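Side-chain contacts in soluble inorganic pyrophosphatase (Toxoplasma gondii, PDB 5WRT), which probably hydrolyses inorganic pyrophosphate to phosphate with the help of magnesium ions: residues W91-F96 / D154-A159; G143-I148 / G186-F191. All coordinates share one frame; numbering follows the deposited sequence.

In the fold
Contact 1 and contact 2 are neighbours, with centres about 9 Å apart. They share a pair of adjacent antiparallel strands, 136-149 and 152-161. Contact 1 looks into the metal site from strand 152-161. Contact 2 packs strand 136-149 against helix 183-193. Two probable backbone hydrogen bonds join them: Leu158 N to Gly143 O at 2.6 Å and Asp154 N to Met147 O at 2.7 Å. Asp154 binds the magnesium ion together with Asp117 and Asp122. In contact 2, the nearest atoms of the Met147 side chain are about 7 Å from a bound magnesium ion and about 3 Å from the Asp154 side chain.

Contact 1: residues W91-F96 / D154-A159; sequences WNYGAF and DWKVLA. With MG (magnesium ion), chain C.
Tyr93 and Lys156 meet through one hydrogen bond beside the magnesium site. Lys156 NZ donates to Tyr93 OH at 2.8 Å and lies near the plane of the tyrosine ring, at its edge. The lysine can be followed outward. CB starts alongside the other segment, and CG stands beside the backbone N (chi1 -55°). The chain bends at chi2 (-59°), and from there it runs extended. CD comes within 3.9 Å of Tyr93 OH and CE within 3.7 Å of the same oxygen. NZ then reaches the acids. It forms a salt bridge with Asp154 OD2 at 2.8 Å, meeting the carboxylate on its syn side but 34° out of its plane. The strongest polar partner of NZ is Asp122 OD2, which also binds the magnesium ion.

This is the acidic centre of the pyrophosphatase beta-barrel, where strands 92-95, 115-125 and 152-161 bring their side chains together. Asp154 OD1 binds the magnesium ion at 2.0 Å. Asp117, Asp122 and three waters complete the six ligands. Lys156 NZ thus bridges Tyr93 OH, Asp154 and Asp122.

Farther along, Phe96 packs on Val157. The ring edge at CE2 comes to 3.8 Å from Val157 CB, with the valine carbon in the ring plane. Val157 CG1 lies 3.9 Å from Phe96 CZ.

Contact 2: residues G143-I148 / G186-F191; sequences GALAMI and GIREWF
This is a largely apolar strand-to-helix contact, with helix 183-193 packed on strand 136-149 of the barrel. The two short axes run nearly parallel, at 21° and 10.0 Å apart. Leu145 and Met147, two residues apart on the strand, both point toward the helix.

Leu145 divides its two methyls. CD1 touches Ile187 CG2 at 3.8 Å and also lies over the helix backbone, 3.8 Å from Arg188 CA. CD2 reaches the arginine side chain, 3.7 Å from Arg188 NH1. The arginine leaves the helix with CG anti to N (chi1 178°) and bends at chi3, and the two side chains cross at about a right angle. NH1 also makes a weak hydrogen bond to Glu209 O.

Met147 meets the next turn of the helix. Its SD lies 3.7 Å from Phe191 CB and 3.3 Å from Phe191 O. That carbonyl accepts a hydrogen bond from Asn203 ND2. The Phe191 ring itself leads away from the strand, and Trp190 CE3 sits over its centre.

Phe205 of strand 204-212 touches Leu145, Met147 and Arg188. Ile187 and Phe191 also rest on Val124 of strand 115-125, and Phe191 touches Lys156 of strand 152-161.

Contact 1: residues W91-F96 / D154-A159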
# COMPACT_ATOMS: atom_id res chain seq x y z
N TRP A 91 -4.82 -6.36 -6.15
CA TRP A 91 -5.72 -7.49 -6.24
C TRP A 91 -6.99 -7.07 -6.96
O TRP A 91 -7.39 -5.90 -6.93
CB TRP A 91 -6.06 -8.05 -4.85
CG TRP A 91 -4.85 -8.30 -4.00
CD1 TRP A 91 -4.13 -9.46 -3.92
CD2 TRP A 91 -4.20 -7.37 -3.13
NE1 TRP A 91 -3.08 -9.31 -3.05
CE2 TRP A 91 -3.10 -8.03 -2.55
CE3 TRP A 91 -4.44 -6.03 -2.78
CZ2 TRP A 91 -2.24 -7.41 -1.64
CZ3 TRP A 91 -3.59 -5.42 -1.88
CH2 TRP A 91 -2.50 -6.10 -1.32
N ASN A 92 -7.63 -8.04 -7.63
CA ASN A 92 -8.93 -7.79 -8.22
C ASN A 92 -9.93 -7.40 -7.13
O ASN A 92 -9.99 -8.02 -6.07
CB ASN A 92 -9.42 -9.02 -8.97
CG ASN A 92 -8.46 -9.46 -10.05
OD1 ASN A 92 -8.29 -8.79 -11.07
ND2 ASN A 92 -7.80 -10.59 -9.83
N TYR A 93 -10.71 -6.36 -7.41
CA TYR A 93 -11.55 -5.75 -6.39
C TYR A 93 -12.91 -5.41 -6.99
O TYR A 93 -12.99 -4.97 -8.14
CB TYR A 93 -10.88 -4.49 -5.83
CG TYR A 93 -11.65 -3.77 -4.75
CD1 TYR A 93 -11.68 -4.27 -3.45
CD2 TYR A 93 -12.31 -2.58 -5.01
CE1 TYR A 93 -12.38 -3.61 -2.45
CE2 TYR A 93 -13.01 -1.91 -4.01
CZ TYR A 93 -13.03 -2.44 -2.74
OH TYR A 93 -13.72 -1.78 -1.74
N GLY A 94 -13.96 -5.60 -6.21
CA GLY A 94 -15.30 -5.35 -6.69
C GLY A 94 -16.35 -5.46 -5.60
O GLY A 94 -16.12 -5.05 -4.46
N ALA A 95 -17.51 -6.02 -5.94
CA ALA A 95 -18.63 -6.04 -5.01
C ALA A 95 -19.50 -7.26 -5.29
O ALA A 95 -19.47 -7.84 -6.38
CB ALA A 95 -19.46 -4.76 -5.11
N PHE A 96 -20.27 -7.64 -4.28
CA PHE A 96 -21.24 -8.71 -4.39
C PHE A 96 -22.56 -8.17 -4.92
O PHE A 96 -23.06 -7.16 -4.40
CB PHE A 96 -21.48 -9.37 -3.03
CG PHE A 96 -20.30 -10.12 -2.49
CD1 PHE A 96 -19.87 -11.29 -3.09
CD2 PHE A 96 -19.61 -9.64 -1.38
CE1 PHE A 96 -18.78 -11.98 -2.59
CE2 PHE A 96 -18.52 -10.33 -0.88
CZ PHE A 96 -18.11 -11.50 -1.48
N ASP A 154 -16.76 -0.71 6.93
CA ASP A 154 -16.49 -0.96 5.51
C ASP A 154 -15.77 -2.30 5.40
O ASP A 154 -14.54 -2.36 5.33
CB ASP A 154 -15.66 0.20 4.92
CG ASP A 154 -15.43 0.05 3.43
OD1 ASP A 154 -16.13 -0.77 2.79
OD2 ASP A 154 -14.56 0.76 2.89
N TRP A 155 -16.55 -3.38 5.38
CA TRP A 155 -15.99 -4.72 5.27
C TRP A 155 -15.21 -4.87 3.97
O TRP A 155 -15.62 -4.38 2.92
CB TRP A 155 -17.10 -5.77 5.32
CG TRP A 155 -17.74 -5.97 6.65
CD1 TRP A 155 -18.94 -5.49 7.06
CD2 TRP A 155 -17.22 -6.74 7.75
NE1 TRP A 155 -19.21 -5.90 8.34
CE2 TRP A 155 -18.17 -6.67 8.79
CE3 TRP A 155 -16.05 -7.48 7.95
CZ2 TRP A 155 -17.98 -7.30 10.01
CZ3 TRP A 155 -15.87 -8.11 9.17
CH2 TRP A 155 -16.83 -8.02 10.18
N LYS A 156 -14.09 -5.59 4.05
CA LYS A 156 -13.37 -6.05 2.87
C LYS A 156 -13.34 -7.57 2.95
O LYS A 156 -12.51 -8.15 3.66
CB LYS A 156 -11.96 -5.45 2.81
CG LYS A 156 -11.93 -3.94 2.87
CD LYS A 156 -12.74 -3.32 1.74
CE LYS A 156 -12.72 -1.80 1.81
NZ LYS A 156 -13.83 -1.18 1.03
N VAL A 157 -14.26 -8.22 2.24
CA VAL A 157 -14.31 -9.67 2.20
C VAL A 157 -13.20 -10.18 1.30
O VAL A 157 -12.96 -9.65 0.21
CB VAL A 157 -15.69 -10.15 1.72
CG1 VAL A 157 -15.73 -11.67 1.61
CG2 VAL A 157 -16.79 -9.64 2.64
N LEU A 158 -12.50 -11.23 1.75
CA LEU A 158 -11.45 -11.85 0.96
C LEU A 158 -11.99 -13.14 0.35
O LEU A 158 -12.66 -13.93 1.02
CB LEU A 158 -10.22 -12.15 1.82
CG LEU A 158 -9.83 -11.09 2.85
CD1 LEU A 158 -8.73 -11.62 3.77
CD2 LEU A 158 -9.38 -9.80 2.17
N ALA A 159 -11.68 -13.35 -0.93
CA ALA A 159 -12.25 -14.47 -1.66
C ALA A 159 -11.24 -14.97 -2.69
O ALA A 159 -10.27 -14.28 -3.02
CB ALA A 159 -13.57 -14.09 -2.33
MG MG C . -17.67 -1.01 1.54
O HOH W 1 -17.95 -3.14 2.47
O HOH W 2 -17.22 0.86 0.70
O HOH W 3 -19.36 -1.64 0.25

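Contact 2: residues G143-I148 / G186-F191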
# COMPACT_ATOMS: atom_id res chain seq x y z
N GLY A 143 -12.58 -14.97 4.14
CA GLY A 143 -12.44 -14.17 5.34
C GLY A 143 -12.85 -12.74 5.06
O GLY A 143 -13.31 -12.40 3.97
N ALA A 144 -12.70 -11.91 6.09
CA ALA A 144 -13.16 -10.53 5.99
C ALA A 144 -12.41 -9.66 7.00
O ALA A 144 -12.20 -10.07 8.14
CB ALA A 144 -14.67 -10.42 6.23
N LEU A 145 -12.02 -8.47 6.55
CA LEU A 145 -11.43 -7.46 7.41
C LEU A 145 -12.46 -6.37 7.68
O LEU A 145 -13.12 -5.90 6.75
CB LEU A 145 -10.18 -6.85 6.76
CG LEU A 145 -8.95 -7.75 6.66
CD1 LEU A 145 -8.04 -7.29 5.53
CD2 LEU A 145 -8.20 -7.77 7.98
N ALA A 146 -12.61 -5.98 8.94
CA ALA A 146 -13.63 -5.02 9.35
C ALA A 146 -12.99 -3.63 9.43
O ALA A 146 -12.69 -3.12 10.50
CB ALA A 146 -14.26 -5.42 10.67
N MET A 147 -12.81 -3.02 8.26
CA MET A 147 -12.23 -1.68 8.21
C MET A 147 -13.27 -0.65 8.65
O MET A 147 -14.45 -0.75 8.30
CB MET A 147 -11.71 -1.39 6.81
CG MET A 147 -10.74 -0.21 6.74
SD MET A 147 -10.67 0.60 5.13
CE MET A 147 -12.28 1.37 5.04
N ILE A 148 -12.82 0.32 9.43
CA ILE A 148 -13.66 1.42 9.90
C ILE A 148 -13.18 2.70 9.23
O ILE A 148 -12.07 3.18 9.51
CB ILE A 148 -13.63 1.56 11.43
CG1 ILE A 148 -13.97 0.22 12.09
CG2 ILE A 148 -14.60 2.64 11.88
CD1 ILE A 148 -15.33 -0.31 11.72
N GLY A 186 -0.98 -7.60 3.49
CA GLY A 186 -0.91 -6.64 2.40
C GLY A 186 -2.24 -5.97 2.13
O GLY A 186 -2.30 -4.76 1.88
N ILE A 187 -3.34 -6.73 2.20
CA ILE A 187 -4.66 -6.15 2.00
C ILE A 187 -5.04 -5.25 3.17
O ILE A 187 -5.58 -4.16 2.98
CB ILE A 187 -5.70 -7.26 1.77
CG1 ILE A 187 -5.48 -7.93 0.41
CG2 ILE A 187 -7.12 -6.71 1.89
CD1 ILE A 187 -6.18 -9.26 0.27
N ARG A 188 -4.76 -5.70 4.40
CA ARG A 188 -5.08 -4.89 5.57
C ARG A 188 -4.32 -3.57 5.55
O ARG A 188 -4.89 -2.50 5.79
CB ARG A 188 -4.77 -5.65 6.86
CG ARG A 188 -5.04 -4.83 8.12
CD ARG A 188 -4.87 -5.65 9.40
NE ARG A 188 -3.86 -6.68 9.24
CZ ARG A 188 -4.04 -7.97 9.52
NH1 ARG A 188 -5.21 -8.39 10.00
NH2 ARG A 188 -3.05 -8.83 9.34
N GLU A 189 -3.01 -3.62 5.27
CA GLU A 189 -2.22 -2.40 5.27
C GLU A 189 -2.58 -1.49 4.10
O GLU A 189 -2.47 -0.27 4.21
CB GLU A 189 -0.73 -2.74 5.25
CG GLU A 189 -0.24 -3.47 6.50
CD GLU A 189 -0.71 -2.83 7.79
OE1 GLU A 189 -0.72 -1.58 7.89
OE2 GLU A 189 -1.08 -3.58 8.72
N TRP A 190 -2.99 -2.07 2.97
CA TRP A 190 -3.41 -1.26 1.84
C TRP A 190 -4.61 -0.39 2.20
O TRP A 190 -4.59 0.83 1.99
CB TRP A 190 -3.73 -2.15 0.64
CG TRP A 190 -3.72 -1.41 -0.67
CD1 TRP A 190 -2.70 -1.37 -1.58
CD2 TRP A 190 -4.77 -0.60 -1.21
NE1 TRP A 190 -3.05 -0.58 -2.65
CE2 TRP A 190 -4.32 -0.10 -2.45
CE3 TRP A 190 -6.05 -0.25 -0.77
CZ2 TRP A 190 -5.10 0.73 -3.25
CZ3 TRP A 190 -6.83 0.57 -1.57
CH2 TRP A 190 -6.35 1.05 -2.79
N PHE A 191 -5.65 -1.01 2.75
CA PHE A 191 -6.86 -0.26 3.08
C PHE A 191 -6.71 0.56 4.36
O PHE A 191 -7.51 1.47 4.58
CB PHE A 191 -8.05 -1.22 3.19
CG PHE A 191 -8.56 -1.67 1.85
CD1 PHE A 191 -9.35 -0.83 1.08
CD2 PHE A 191 -8.24 -2.92 1.36
CE1 PHE A 191 -9.82 -1.23 -0.15
CE2 PHE A 191 -8.71 -3.33 0.12
CZ PHE A 191 -9.50 -2.49 -0.64